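Local coordinates for Serine/threonine-protein phosphatase 2A regulatory subunit B'' subunit alpha (PDB 4I5J), which serves as a calcium-binding regulatory subunit of protein phosphatase 2A that might modulate the substrate selectivity, catalytic activity and localization of the core enzyme, at residues C120-L125 with M171-F176; E152-G157 with E193-C198; D11-F16 with E84-N89; L91-L96 with I106-S111. All blocks are in the same frame, centred on the assembly; numbering follows the deposited sequence.

Overall arrangement
The four contacts fall into two groups within this mostly helical, EF-hand-containing part of the regulatory subunit. Contacts 3 and 4 come first along the chain, their centres about 14 Å apart; they share the region where helix 82-86 passes into helix 90-97 and touch through Asn89, Phe16 and Ile85. Contacts 1 and 2 follow, about 17 Å apart between centres, with their segments alternating along the chain; they touch where Met171 packs on Ile154 and Phe155. Contacts 2 and 3, centres about 29 Å apart, lie on opposite sides of the chain's centre, contact 2 near the calcium site. Helix 112-125 carries the chain from the loop of contact 4 into contact 1, from first EF-hand region to second.

Contact 1: residues C120-L125 with M171-F176; sequences CKFWEL and MSYADF
Phe122 reaches from helix 112-125 to the start of helix 173-184, and Tyr173 meets it edge-to-face: the tyrosine edge points at one face of the phenylalanine, with planes at 81° and Tyr173 CD1 3.5 Å from Phe122 CG. Tyr173 CB adds a CH-pi contact over the same ring. Phe122 CG lies anti to the backbone N (chi1 180°), which carries the ring across to its partners.

The apolar contacts continue at Phe176, whose CD2 comes 3.7 Å from Phe122 CD1 at the edge of the Phe122 ring. Leu125 CD1 approaches Phe176 CE1 at 3.4 Å. A leucine in place of Phe122 would probably leave the Tyr173 edge without its aromatic face and open a gap beside Phe176.

Among polar groups, Ser172 OG caps the helix start by accepting from Asp175 N, while Tyr173 OH bonds to Thr63 and Lys121 pairs with Glu184. An aromatic cluster of Phe122, Tyr173 and Phe176 thus joins two helices of the EF-hand pair by packing alone.

Contact 2: residues E152-G157 with E193-C198; sequences ERIFSG and EYWFRC
Cys198 O takes a short, nearly straight hydrogen bond from Arg153 NE, 2.6 Å long with an N-H...O angle of 169°, and lies in the guanidinium plane. Arg153 NH2 gives a second bond to the preceding carbonyl, Arg197 O, at 3.0 Å; here the acceptor is tilted from the guanidinium plane. Bends at chi2 (-68°) and chi3 (-59°) fold the arginine chain back so that two of its nitrogens serve successive carbonyls near the end of helix 189-199. A methionine in place of Arg153 would probably leave the carbonyls of Arg197 and Cys198 without these donors and the tie between the helix ends weaker.

Beside this polar pair, Ile154 supplies the apolar half. Its CG1 packs 3.8 Å from Cys198 SG, its CD1 comes 3.8 Å from Trp195 CZ3, and its CG2 lies 4.0 Å from Tyr194 OH. Within helix 189-199, Arg197 NE forms a salt bridge with Glu193 OE2.

The contact ties the end of helix 148-154 to helix 189-199, the entering helix of the EF-hand whose loop, with Asp200, binds the calcium ion. Helix 173-184 packs against Ile154 and Tyr194 through Phe179, while Ser182 O accepts from Trp195 NE1.

Contact 3: residues D11-F16 with E84-N89; sequences DDASKF and EIRKSN
The start of helix 12-20 comes close to the end of helix 82-86, with the CA atoms of Ala13 and Arg86 5.6 Å apart. Across this approach Arg86 NE donates to Asp11 OD2 in a 2.6 Å salt bridge, bent to 142° at the hydrogen and with the oxygen tilted from the guanidinium plane. Asp11 is the N-cap residue of helix 12-20: its CG sits between its backbone N and carbonyl carbon (chi1 64°), a setting that also lets OD1 accept from Ser14 N at 2.8 Å.

Beside the charged pair the small methyl of Ala13 permits the close approach, its CB lying 4.1 Å from Ile85 CB and also against Arg86 CB. One turn further on, Phe16 CD2 meets Ile85 CD1 at 3.3 Å, the two side chains crossing at about a right angle. Leu91 of the following helix packs on both.

Ser88 N and Ser88 OG both bond to Ile85 O, closing the end of helix 82-86. In joining two helices of the first EF-hand region, one carboxylate thus does two jobs, the N-cap through OD1 and the grip on a neighbouring arginine through OD2; its negative charge would probably also be favoured by the helix start.

Contact 4: residues L91-L96 with I106-S111; sequences LQTLAL and ITDYFS
Ile106 opens the loop side of the contact by placing CG2 3.6 Å from Thr93 CG2. Its CD1 extends toward Leu96, 4.2 Å from Leu96 CB. Asp108 follows with a water-mediated link: one water donates to Asp108 OD2 and to Thr93 OG1, at 2.7 Å each. Asn89, just ahead of helix 90-97, also holds Asp108 OD2 through its ND2.

Tyr109 turns the edge of its ring to Thr93, with CE1 3.7 Å from Thr93 OG1, and its hydroxyl bonds to Asn89 OD1. Phe110 likewise receives Thr93 CG2 at its ring edge, CD1 to CG2 being 3.8 Å, while its CZ meets Leu94 CD2 at 3.7 Å. With OG1 anti to the carbonyl carbon (chi1 -62°), Thr93 accepts from the water and is also hydrogen-bonded to Asn89 O one turn back, while its methyl faces Ile106 and Phe110.

Here the non-helical linker that connects helix 90-97 to helix 112-125 folds back on the first of them, a helix of the first EF-hand region.

Contact 1: residues C120-L125 with M171-F176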
loop_
_atom_site.group_PDB
_atom_site.type_symbol
_atom_site.label_atom_id
_atom_site.label_comp_id
_atom_site.label_asym_id
_atom_site.label_seq_id
_atom_site.Cartn_x
_atom_site.Cartn_y
_atom_site.Cartn_z
ATOM N N CYS A 120 3.931 -6.915 14.263
ATOM C CA CYS A 120 3.159 -7.968 14.918
ATOM C C CYS A 120 2.164 -8.627 13.990
ATOM O O CYS A 120 1.926 -9.840 14.079
ATOM C CB CYS A 120 2.444 -7.436 16.156
ATOM S SG CYS A 120 3.637 -6.906 17.419
ATOM N N LYS A 121 1.567 -7.826 13.110
ATOM C CA LYS A 121 0.625 -8.371 12.163
ATOM C C LYS A 121 1.343 -9.299 11.201
ATOM O O LYS A 121 0.832 -10.372 10.889
ATOM C CB LYS A 121 -0.135 -7.269 11.432
ATOM C CG LYS A 121 -1.272 -6.687 12.275
ATOM C CD LYS A 121 -1.960 -5.534 11.555
ATOM C CE LYS A 121 -3.064 -4.923 12.407
ATOM N NZ LYS A 121 -3.545 -3.623 11.835
ATOM N N PHE A 122 2.545 -8.908 10.770
ATOM C CA PHE A 122 3.355 -9.773 9.910
ATOM C C PHE A 122 3.699 -11.074 10.641
ATOM O O PHE A 122 3.592 -12.173 10.087
ATOM C CB PHE A 122 4.650 -9.070 9.493
ATOM C CG PHE A 122 5.540 -9.917 8.608
ATOM C CD1 PHE A 122 5.301 -10.002 7.238
ATOM C CD2 PHE A 122 6.598 -10.647 9.153
ATOM C CE1 PHE A 122 6.110 -10.798 6.407
ATOM C CE2 PHE A 122 7.412 -11.444 8.338
ATOM C CZ PHE A 122 7.172 -11.512 6.963
ATOM N N TRP A 123 4.096 -10.933 11.901
ATOM C CA TRP A 123 4.472 -12.064 12.723
ATOM C C TRP A 123 3.322 -13.074 12.805
ATOM O O TRP A 123 3.524 -14.270 12.624
ATOM C CB TRP A 123 4.851 -11.592 14.133
ATOM C CG TRP A 123 5.123 -12.740 15.022
ATOM C CD1 TRP A 123 4.226 -13.418 15.792
ATOM C CD2 TRP A 123 6.389 -13.392 15.204
ATOM N NE1 TRP A 123 4.855 -14.451 16.446
ATOM C CE2 TRP A 123 6.182 -14.459 16.091
ATOM C CE3 TRP A 123 7.668 -13.183 14.680
ATOM C CZ2 TRP A 123 7.217 -15.303 16.490
ATOM C CZ3 TRP A 123 8.688 -14.027 15.074
ATOM C CH2 TRP A 123 8.458 -15.070 15.968
ATOM N N GLU A 124 2.119 -12.585 13.094
ATOM C CA GLU A 124 0.915 -13.424 13.138
ATOM C C GLU A 124 0.633 -14.190 11.829
ATOM O O GLU A 124 0.150 -15.315 11.861
ATOM C CB GLU A 124 -0.296 -12.562 13.519
ATOM C CG GLU A 124 -1.622 -13.311 13.653
ATOM C CD GLU A 124 -2.742 -12.444 14.249
ATOM O OE1 GLU A 124 -2.850 -11.248 13.888
ATOM O OE2 GLU A 124 -3.514 -12.960 15.092
ATOM N N LEU A 125 0.941 -13.586 10.684
ATOM C CA LEU A 125 0.629 -14.190 9.386
ATOM C C LEU A 125 1.723 -15.105 8.838
ATOM O O LEU A 125 1.480 -15.941 7.947
ATOM C CB LEU A 125 0.368 -13.092 8.363
ATOM C CG LEU A 125 -0.949 -12.348 8.536
ATOM C CD1 LEU A 125 -0.958 -11.183 7.589
ATOM C CD2 LEU A 125 -2.108 -13.283 8.223
ATOM N N MET A 171 5.135 -13.515 -0.238
ATOM C CA MET A 171 5.154 -12.081 0.017
ATOM C C MET A 171 6.214 -11.764 1.091
ATOM O O MET A 171 6.186 -12.314 2.206
ATOM C CB MET A 171 3.770 -11.613 0.498
ATOM C CG MET A 171 3.737 -10.150 0.950
ATOM S SD MET A 171 2.115 -9.633 1.546
ATOM C CE MET A 171 1.298 -9.301 -0.009
ATOM N N SER A 172 7.131 -10.858 0.764
ATOM C CA SER A 172 8.193 -10.485 1.691
ATOM C C SER A 172 7.646 -9.546 2.744
ATOM O O SER A 172 6.512 -9.054 2.628
ATOM C CB SER A 172 9.334 -9.789 0.950
ATOM O OG SER A 172 8.879 -8.552 0.410
ATOM N N TYR A 173 8.460 -9.273 3.759
ATOM C CA TYR A 173 8.099 -8.293 4.776
ATOM C C TYR A 173 7.799 -6.912 4.159
ATOM O O TYR A 173 6.805 -6.250 4.508
ATOM C CB TYR A 173 9.210 -8.164 5.855
ATOM C CG TYR A 173 8.811 -7.133 6.879
ATOM C CD1 TYR A 173 7.883 -7.434 7.869
ATOM C CD2 TYR A 173 9.299 -5.836 6.814
ATOM C CE1 TYR A 173 7.492 -6.474 8.806
ATOM C CE2 TYR A 173 8.910 -4.875 7.737
ATOM C CZ TYR A 173 8.010 -5.197 8.719
ATOM O OH TYR A 173 7.609 -4.214 9.594
ATOM N N ALA A 174 8.665 -6.475 3.246
ATOM C CA ALA A 174 8.543 -5.141 2.664
ATOM C C ALA A 174 7.237 -5.034 1.911
ATOM O O ALA A 174 6.478 -4.071 2.072
ATOM C CB ALA A 174 9.729 -4.852 1.736
ATOM N N ASP A 175 6.955 -6.036 1.088
ATOM C CA ASP A 175 5.705 -6.042 0.351
ATOM C C ASP A 175 4.468 -6.160 1.238
ATOM O O ASP A 175 3.386 -5.697 0.875
ATOM C CB ASP A 175 5.736 -7.130 -0.705
ATOM C CG ASP A 175 6.508 -6.692 -1.929
ATOM O OD1 ASP A 175 6.378 -5.499 -2.336
ATOM O OD2 ASP A 175 7.239 -7.526 -2.473
ATOM N N PHE A 176 4.623 -6.790 2.395
ATOM C CA PHE A 176 3.521 -6.875 3.333
ATOM C C PHE A 176 3.165 -5.479 3.842
ATOM O O PHE A 176 1.987 -5.162 4.020
ATOM C CB PHE A 176 3.857 -7.792 4.510
ATOM C CG PHE A 176 2.785 -7.817 5.546
ATOM C CD1 PHE A 176 1.563 -8.407 5.268
ATOM C CD2 PHE A 176 2.969 -7.200 6.757
ATOM C CE1 PHE A 176 0.554 -8.419 6.206
ATOM C CE2 PHE A 176 1.969 -7.216 7.720
ATOM C CZ PHE A 176 0.751 -7.816 7.435
#

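Contact 2: residues E152-G157 with E193-C198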
loop_
_atom_site.group_PDB
_atom_site.type_symbol
_atom_site.label_atom_id
_atom_site.label_comp_id
_atom_site.label_asym_id
_atom_site.label_seq_id
_atom_site.Cartn_x
_atom_site.Cartn_y
_atom_site.Cartn_z
ATOM N N GLU A 152 -4.971 -13.639 -5.017
ATOM C CA GLU A 152 -4.259 -14.210 -6.152
ATOM C C GLU A 152 -3.671 -13.098 -7.016
ATOM O O GLU A 152 -2.539 -13.201 -7.500
ATOM C CB GLU A 152 -5.202 -15.112 -6.967
ATOM C CG GLU A 152 -4.573 -15.806 -8.156
ATOM C CD GLU A 152 -5.514 -16.839 -8.777
ATOM O OE1 GLU A 152 -6.625 -17.048 -8.233
ATOM O OE2 GLU A 152 -5.145 -17.441 -9.810
ATOM N N ARG A 153 -4.417 -12.011 -7.184
ATOM C CA ARG A 153 -3.893 -10.868 -7.937
ATOM C C ARG A 153 -2.710 -10.203 -7.227
ATOM O O ARG A 153 -1.727 -9.811 -7.855
ATOM C CB ARG A 153 -5.009 -9.862 -8.225
ATOM C CG ARG A 153 -6.063 -10.367 -9.239
ATOM C CD ARG A 153 -5.454 -10.505 -10.621
ATOM N NE ARG A 153 -4.943 -9.210 -11.063
ATOM C CZ ARG A 153 -3.893 -9.048 -11.859
ATOM N NH1 ARG A 153 -3.246 -10.108 -12.324
ATOM N NH2 ARG A 153 -3.504 -7.829 -12.198
ATOM N N ILE A 154 -2.803 -10.064 -5.916
ATOM C CA ILE A 154 -1.679 -9.538 -5.151
ATOM C C ILE A 154 -0.426 -10.378 -5.390
ATOM O O ILE A 154 0.670 -9.846 -5.538
ATOM C CB ILE A 154 -2.008 -9.508 -3.670
ATOM C CG1 ILE A 154 -2.978 -8.358 -3.369
ATOM C CG2 ILE A 154 -0.735 -9.395 -2.841
ATOM C CD1 ILE A 154 -3.831 -8.636 -2.108
ATOM N N PHE A 155 -0.604 -11.692 -5.472
ATOM C CA PHE A 155 0.521 -12.605 -5.636
ATOM C C PHE A 155 0.899 -12.834 -7.101
ATOM O O PHE A 155 1.754 -13.670 -7.400
ATOM C CB PHE A 155 0.212 -13.936 -4.949
ATOM C CG PHE A 155 0.503 -13.923 -3.482
ATOM C CD1 PHE A 155 1.631 -14.544 -2.989
ATOM C CD2 PHE A 155 -0.337 -13.267 -2.598
ATOM C CE1 PHE A 155 1.919 -14.530 -1.639
ATOM C CE2 PHE A 155 -0.048 -13.241 -1.244
ATOM C CZ PHE A 155 1.076 -13.881 -0.763
ATOM N N SER A 156 0.278 -12.066 -7.996
ATOM C CA SER A 156 0.469 -12.187 -9.454
ATOM C C SER A 156 1.644 -11.390 -9.985
ATOM O O SER A 156 2.085 -11.600 -11.113
ATOM C CB SER A 156 -0.765 -11.659 -10.184
ATOM O OG SER A 156 -0.866 -10.241 -10.016
ATOM N N GLY A 157 2.104 -10.427 -9.207
ATOM C CA GLY A 157 3.135 -9.515 -9.676
ATOM C C GLY A 157 2.553 -8.158 -10.037
ATOM O O GLY A 157 3.286 -7.231 -10.384
ATOM N N GLU A 193 -4.304 3.088 -6.207
ATOM C CA GLU A 193 -3.599 2.552 -7.367
ATOM C C GLU A 193 -3.289 1.077 -7.159
ATOM O O GLU A 193 -3.412 0.260 -8.083
ATOM C CB GLU A 193 -2.303 3.316 -7.631
ATOM C CG GLU A 193 -1.502 2.660 -8.725
ATOM C CD GLU A 193 -0.516 3.601 -9.358
ATOM O OE1 GLU A 193 -0.460 4.768 -8.908
ATOM O OE2 GLU A 193 0.201 3.164 -10.290
ATOM N N TYR A 194 -2.920 0.743 -5.924
ATOM C CA TYR A 194 -2.576 -0.622 -5.541
ATOM C C TYR A 194 -3.750 -1.562 -5.853
ATOM O O TYR A 194 -3.565 -2.599 -6.498
ATOM C CB TYR A 194 -2.218 -0.649 -4.048
ATOM C CG TYR A 194 -1.748 -1.969 -3.475
ATOM C CD1 TYR A 194 -0.399 -2.210 -3.263
ATOM C CD2 TYR A 194 -2.655 -2.955 -3.104
ATOM C CE1 TYR A 194 0.043 -3.398 -2.709
ATOM C CE2 TYR A 194 -2.224 -4.156 -2.541
ATOM C CZ TYR A 194 -0.868 -4.368 -2.357
ATOM O OH TYR A 194 -0.409 -5.552 -1.814
ATOM N N TRP A 195 -4.955 -1.204 -5.413
ATOM C CA TRP A 195 -6.119 -2.056 -5.681
ATOM C C TRP A 195 -6.536 -1.998 -7.139
ATOM O O TRP A 195 -7.055 -2.975 -7.678
ATOM C CB TRP A 195 -7.289 -1.730 -4.759
ATOM C CG TRP A 195 -6.898 -1.943 -3.356
ATOM C CD1 TRP A 195 -6.758 -0.991 -2.390
ATOM C CD2 TRP A 195 -6.503 -3.186 -2.761
ATOM N NE1 TRP A 195 -6.316 -1.570 -1.225
ATOM C CE2 TRP A 195 -6.154 -2.915 -1.425
ATOM C CE3 TRP A 195 -6.418 -4.499 -3.229
ATOM C CZ2 TRP A 195 -5.743 -3.918 -0.537
ATOM C CZ3 TRP A 195 -6.002 -5.497 -2.358
ATOM C CH2 TRP A 195 -5.671 -5.200 -1.025
ATOM N N PHE A 196 -6.281 -0.866 -7.788
ATOM C CA PHE A 196 -6.576 -0.760 -9.213
ATOM C C PHE A 196 -5.704 -1.735 -9.998
ATOM O O PHE A 196 -6.199 -2.430 -10.870
ATOM C CB PHE A 196 -6.364 0.655 -9.729
ATOM C CG PHE A 196 -6.753 0.823 -11.168
ATOM C CD1 PHE A 196 -8.026 1.272 -11.504
ATOM C CD2 PHE A 196 -5.858 0.516 -12.188
ATOM C CE1 PHE A 196 -8.404 1.419 -12.828
ATOM C CE2 PHE A 196 -6.234 0.645 -13.523
ATOM C CZ PHE A 196 -7.500 1.101 -13.846
ATOM N N ARG A 197 -4.406 -1.789 -9.694
ATOM C CA ARG A 197 -3.517 -2.714 -10.395
ATOM C C ARG A 197 -3.927 -4.168 -10.149
ATOM O O ARG A 197 -3.720 -5.044 -11.002
ATOM C CB ARG A 197 -2.087 -2.531 -9.885
ATOM C CG ARG A 197 -1.347 -1.391 -10.510
ATOM C CD ARG A 197 -0.188 -0.941 -9.629
ATOM N NE ARG A 197 0.593 0.055 -10.343
ATOM C CZ ARG A 197 1.813 -0.163 -10.812
ATOM N NH1 ARG A 197 2.408 -1.339 -10.609
ATOM N NH2 ARG A 197 2.446 0.809 -11.456
ATOM N N CYS A 198 -4.466 -4.446 -8.959
ATOM C CA CYS A 198 -4.921 -5.815 -8.689
ATOM C C CYS A 198 -6.180 -6.139 -9.492
ATOM O O CYS A 198 -6.317 -7.244 -10.008
ATOM C CB CYS A 198 -5.198 -6.034 -7.207
ATOM S SG CYS A 198 -3.726 -6.017 -6.206
#

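Contact 3: residues D11-F16 with E84-N89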
loop_
_atom_site.group_PDB
_atom_site.type_symbol
_atom_site.label_atom_id
_atom_site.label_comp_id
_atom_site.label_asym_id
_atom_site.label_seq_id
_atom_site.Cartn_x
_atom_site.Cartn_y
_atom_site.Cartn_z
ATOM N N ASP A 11 16.148 23.634 -5.727
ATOM C CA ASP A 11 15.304 23.717 -4.555
ATOM C C ASP A 11 15.737 22.706 -3.482
ATOM O O ASP A 11 16.743 22.005 -3.659
ATOM C CB ASP A 11 13.818 23.591 -4.934
ATOM C CG ASP A 11 13.457 22.236 -5.544
ATOM O OD1 ASP A 11 14.328 21.347 -5.669
ATOM O OD2 ASP A 11 12.271 22.055 -5.890
ATOM N N ASP A 12 14.992 22.664 -2.372
ATOM C CA ASP A 12 15.291 21.781 -1.252
ATOM C C ASP A 12 15.278 20.333 -1.715
ATOM O O ASP A 12 16.132 19.543 -1.333
ATOM C CB ASP A 12 14.268 21.967 -0.121
ATOM C CG ASP A 12 14.418 23.307 0.600
ATOM O OD1 ASP A 12 15.247 24.128 0.164
ATOM O OD2 ASP A 12 13.682 23.550 1.587
ATOM N N ALA A 13 14.292 20.000 -2.538
ATOM C CA ALA A 13 14.138 18.652 -3.067
ATOM C C ALA A 13 15.379 18.265 -3.858
ATOM O O ALA A 13 15.957 17.216 -3.626
ATOM C CB ALA A 13 12.892 18.572 -3.941
ATOM N N SER A 14 15.797 19.141 -4.769
ATOM C CA SER A 14 16.992 18.921 -5.583
ATOM C C SER A 14 18.272 18.766 -4.756
ATOM O O SER A 14 19.100 17.899 -5.045
ATOM C CB SER A 14 17.160 20.047 -6.600
ATOM O OG SER A 14 16.175 19.949 -7.615
ATOM N N LYS A 15 18.429 19.590 -3.723
ATOM C CA LYS A 15 19.605 19.478 -2.860
ATOM C C LYS A 15 19.548 18.207 -2.014
ATOM O O LYS A 15 20.572 17.605 -1.709
ATOM C CB LYS A 15 19.739 20.694 -1.947
ATOM C CG LYS A 15 19.969 22.036 -2.662
ATOM C CD LYS A 15 19.824 23.203 -1.652
ATOM C CE LYS A 15 19.798 24.580 -2.319
ATOM N NZ LYS A 15 19.555 25.666 -1.315
ATOM N N PHE A 16 18.349 17.806 -1.608
ATOM C CA PHE A 16 18.213 16.587 -0.829
ATOM C C PHE A 16 18.657 15.389 -1.659
ATOM O O PHE A 16 19.388 14.512 -1.173
ATOM C CB PHE A 16 16.764 16.389 -0.387
ATOM C CG PHE A 16 16.538 15.118 0.388
ATOM C CD1 PHE A 16 16.818 15.059 1.739
ATOM C CD2 PHE A 16 16.044 13.980 -0.240
ATOM C CE1 PHE A 16 16.604 13.888 2.459
ATOM C CE2 PHE A 16 15.827 12.807 0.469
ATOM C CZ PHE A 16 16.110 12.762 1.821
ATOM N N GLU A 84 8.888 14.263 -6.962
ATOM C CA GLU A 84 8.162 13.463 -5.991
ATOM C C GLU A 84 8.384 13.946 -4.565
ATOM O O GLU A 84 7.452 13.967 -3.759
ATOM C CB GLU A 84 8.502 11.982 -6.152
ATOM C CG GLU A 84 7.986 11.456 -7.486
ATOM C CD GLU A 84 8.333 10.006 -7.716
ATOM O OE1 GLU A 84 9.307 9.521 -7.091
ATOM O OE2 GLU A 84 7.637 9.357 -8.516
ATOM N N ILE A 85 9.601 14.367 -4.246
ATOM C CA ILE A 85 9.842 14.867 -2.909
ATOM C C ILE A 85 9.133 16.192 -2.697
ATOM O O ILE A 85 8.550 16.449 -1.624
ATOM C CB ILE A 85 11.329 15.007 -2.617
ATOM C CG1 ILE A 85 11.954 13.625 -2.549
ATOM C CG2 ILE A 85 11.546 15.694 -1.269
ATOM C CD1 ILE A 85 13.389 13.644 -2.223
ATOM N N ARG A 86 9.169 17.020 -3.736
ATOM C CA ARG A 86 8.601 18.366 -3.694
ATOM C C ARG A 86 7.092 18.315 -3.465
ATOM O O ARG A 86 6.534 19.185 -2.809
ATOM C CB ARG A 86 8.919 19.076 -5.010
ATOM C CG ARG A 86 8.624 20.557 -5.073
ATOM C CD ARG A 86 8.935 21.074 -6.488
ATOM N NE ARG A 86 10.277 20.678 -6.907
ATOM C CZ ARG A 86 10.574 20.098 -8.067
ATOM N NH1 ARG A 86 9.617 19.839 -8.958
ATOM N NH2 ARG A 86 11.838 19.778 -8.337
ATOM N N LYS A 87 6.427 17.288 -3.988
ATOM C CA LYS A 87 4.978 17.142 -3.773
ATOM C C LYS A 87 4.592 16.398 -2.487
ATOM O O LYS A 87 3.412 16.232 -2.189
ATOM C CB LYS A 87 4.317 16.478 -4.982
ATOM C CG LYS A 87 4.356 17.337 -6.248
ATOM C CD LYS A 87 4.035 16.507 -7.486
ATOM C CE LYS A 87 4.140 17.357 -8.751
ATOM N NZ LYS A 87 3.809 16.582 -9.982
ATOM N N SER A 88 5.589 15.988 -1.708
ATOM C CA SER A 88 5.349 15.248 -0.472
ATOM C C SER A 88 5.649 16.100 0.758
ATOM O O SER A 88 6.193 17.189 0.640
ATOM C CB SER A 88 6.247 14.007 -0.433
ATOM O OG SER A 88 7.564 14.363 -0.032
ATOM N N ASN A 89 5.322 15.590 1.944
ATOM C CA ASN A 89 5.707 16.259 3.183
ATOM C C ASN A 89 6.946 15.640 3.808
ATOM O O ASN A 89 7.149 15.750 5.023
ATOM C CB ASN A 89 4.553 16.244 4.213
ATOM C CG ASN A 89 4.224 14.843 4.706
ATOM O OD1 ASN A 89 4.705 13.858 4.157
ATOM N ND2 ASN A 89 3.412 14.753 5.754
#

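Contact 4: residues L91-L96 with I106-S111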
loop_
_atom_site.group_PDB
_atom_site.type_symbol
_atom_site.label_atom_id
_atom_site.label_comp_id
_atom_site.label_asym_id
_atom_site.label_seq_id
_atom_site.Cartn_x
_atom_site.Cartn_y
_atom_site.Cartn_z
ATOM N N LEU A 91 10.342 16.269 3.479
ATOM C CA LEU A 91 11.363 17.166 4.000
ATOM C C LEU A 91 10.824 17.897 5.207
ATOM O O LEU A 91 11.533 18.034 6.197
ATOM C CB LEU A 91 11.863 18.125 2.924
ATOM C CG LEU A 91 12.647 17.445 1.795
ATOM C CD1 LEU A 91 13.246 18.470 0.850
ATOM C CD2 LEU A 91 13.735 16.563 2.388
ATOM N N GLN A 92 9.564 18.334 5.154
ATOM C CA GLN A 92 8.930 18.948 6.337
ATOM C C GLN A 92 8.908 17.990 7.526
ATOM O O GLN A 92 9.154 18.379 8.661
ATOM C CB GLN A 92 7.500 19.402 6.035
ATOM C CG GLN A 92 6.742 19.817 7.279
ATOM C CD GLN A 92 5.254 19.784 7.075
ATOM O OE1 GLN A 92 4.759 19.347 6.026
ATOM N NE2 GLN A 92 4.523 20.235 8.075
ATOM N N THR A 93 8.624 16.717 7.270
ATOM C CA THR A 93 8.615 15.736 8.348
ATOM C C THR A 93 10.025 15.570 8.959
ATOM O O THR A 93 10.170 15.345 10.156
ATOM C CB THR A 93 8.098 14.362 7.849
ATOM O OG1 THR A 93 6.743 14.491 7.401
ATOM C CG2 THR A 93 8.132 13.346 8.973
ATOM N N LEU A 94 11.063 15.671 8.139
ATOM C CA LEU A 94 12.427 15.666 8.669
ATOM C C LEU A 94 12.638 16.878 9.559
ATOM O O LEU A 94 13.228 16.780 10.629
ATOM C CB LEU A 94 13.458 15.684 7.539
ATOM C CG LEU A 94 13.663 14.357 6.822
ATOM C CD1 LEU A 94 14.949 14.401 5.985
ATOM C CD2 LEU A 94 13.712 13.245 7.841
ATOM N N ALA A 95 12.151 18.029 9.113
ATOM C CA ALA A 95 12.264 19.245 9.912
ATOM C C ALA A 95 11.556 19.090 11.267
ATOM O O ALA A 95 12.031 19.599 12.291
ATOM C CB ALA A 95 11.712 20.430 9.142
ATOM N N LEU A 96 10.431 18.375 11.273
ATOM C CA LEU A 96 9.653 18.178 12.500
ATOM C C LEU A 96 10.306 17.116 13.388
ATOM O O LEU A 96 10.254 17.188 14.605
ATOM C CB LEU A 96 8.209 17.773 12.178
ATOM C CG LEU A 96 7.267 18.774 11.498
ATOM C CD1 LEU A 96 5.945 18.095 11.119
ATOM C CD2 LEU A 96 6.989 19.995 12.381
ATOM N N ILE A 106 5.465 11.570 15.456
ATOM C CA ILE A 106 5.725 11.691 14.025
ATOM C C ILE A 106 5.024 10.535 13.322
ATOM O O ILE A 106 5.614 9.475 13.074
ATOM C CB ILE A 106 7.225 11.675 13.675
ATOM C CG1 ILE A 106 7.997 12.681 14.535
ATOM C CG2 ILE A 106 7.398 12.045 12.235
ATOM C CD1 ILE A 106 7.639 14.116 14.233
ATOM N N THR A 107 3.754 10.748 13.008
ATOM C CA THR A 107 2.898 9.683 12.517
ATOM C C THR A 107 3.067 9.450 11.008
ATOM O O THR A 107 2.638 8.417 10.489
ATOM C CB THR A 107 1.421 9.972 12.857
ATOM O OG1 THR A 107 1.082 11.272 12.365
ATOM C CG2 THR A 107 1.191 9.936 14.387
ATOM N N ASP A 108 3.673 10.400 10.298
ATOM C CA ASP A 108 4.054 10.121 8.919
ATOM C C ASP A 108 5.440 9.496 8.924
ATOM O O ASP A 108 6.350 10.041 9.530
ATOM C CB ASP A 108 4.069 11.386 8.068
ATOM C CG ASP A 108 2.698 12.031 7.944
ATOM O OD1 ASP A 108 1.684 11.304 7.877
ATOM O OD2 ASP A 108 2.646 13.275 7.908
ATOM N N TYR A 109 5.569 8.344 8.261
ATOM C CA TYR A 109 6.844 7.649 8.031
ATOM C C TYR A 109 7.456 7.007 9.257
ATOM O O TYR A 109 7.693 5.808 9.247
ATOM C CB TYR A 109 7.907 8.541 7.366
ATOM C CG TYR A 109 7.384 9.356 6.208
ATOM C CD1 TYR A 109 7.257 10.728 6.329
ATOM C CD2 TYR A 109 7.004 8.755 5.005
ATOM C CE1 TYR A 109 6.778 11.492 5.308
ATOM C CE2 TYR A 109 6.491 9.530 3.953
ATOM C CZ TYR A 109 6.382 10.906 4.134
ATOM O OH TYR A 109 5.917 11.746 3.155
ATOM N N PHE A 110 7.705 7.801 10.305
ATOM C CA PHE A 110 8.681 7.436 11.336
ATOM C C PHE A 110 8.205 6.736 12.588
ATOM O O PHE A 110 9.032 6.183 13.326
ATOM C CB PHE A 110 9.480 8.670 11.757
ATOM C CG PHE A 110 10.415 9.136 10.701
ATOM C CD1 PHE A 110 10.066 10.179 9.864
ATOM C CD2 PHE A 110 11.627 8.496 10.511
ATOM C CE1 PHE A 110 10.923 10.588 8.860
ATOM C CE2 PHE A 110 12.499 8.913 9.514
ATOM C CZ PHE A 110 12.145 9.946 8.685
ATOM N N SER A 111 6.904 6.788 12.845
ATOM C CA SER A 111 6.350 6.321 14.113
ATOM C C SER A 111 6.802 4.930 14.445
ATOM O O SER A 111 6.687 4.041 13.600
ATOM C CB SER A 111 4.837 6.305 14.039
ATOM O OG SER A 111 4.277 5.633 15.157
HETATM O O HOH W 1 4.513 14.936 8.816
#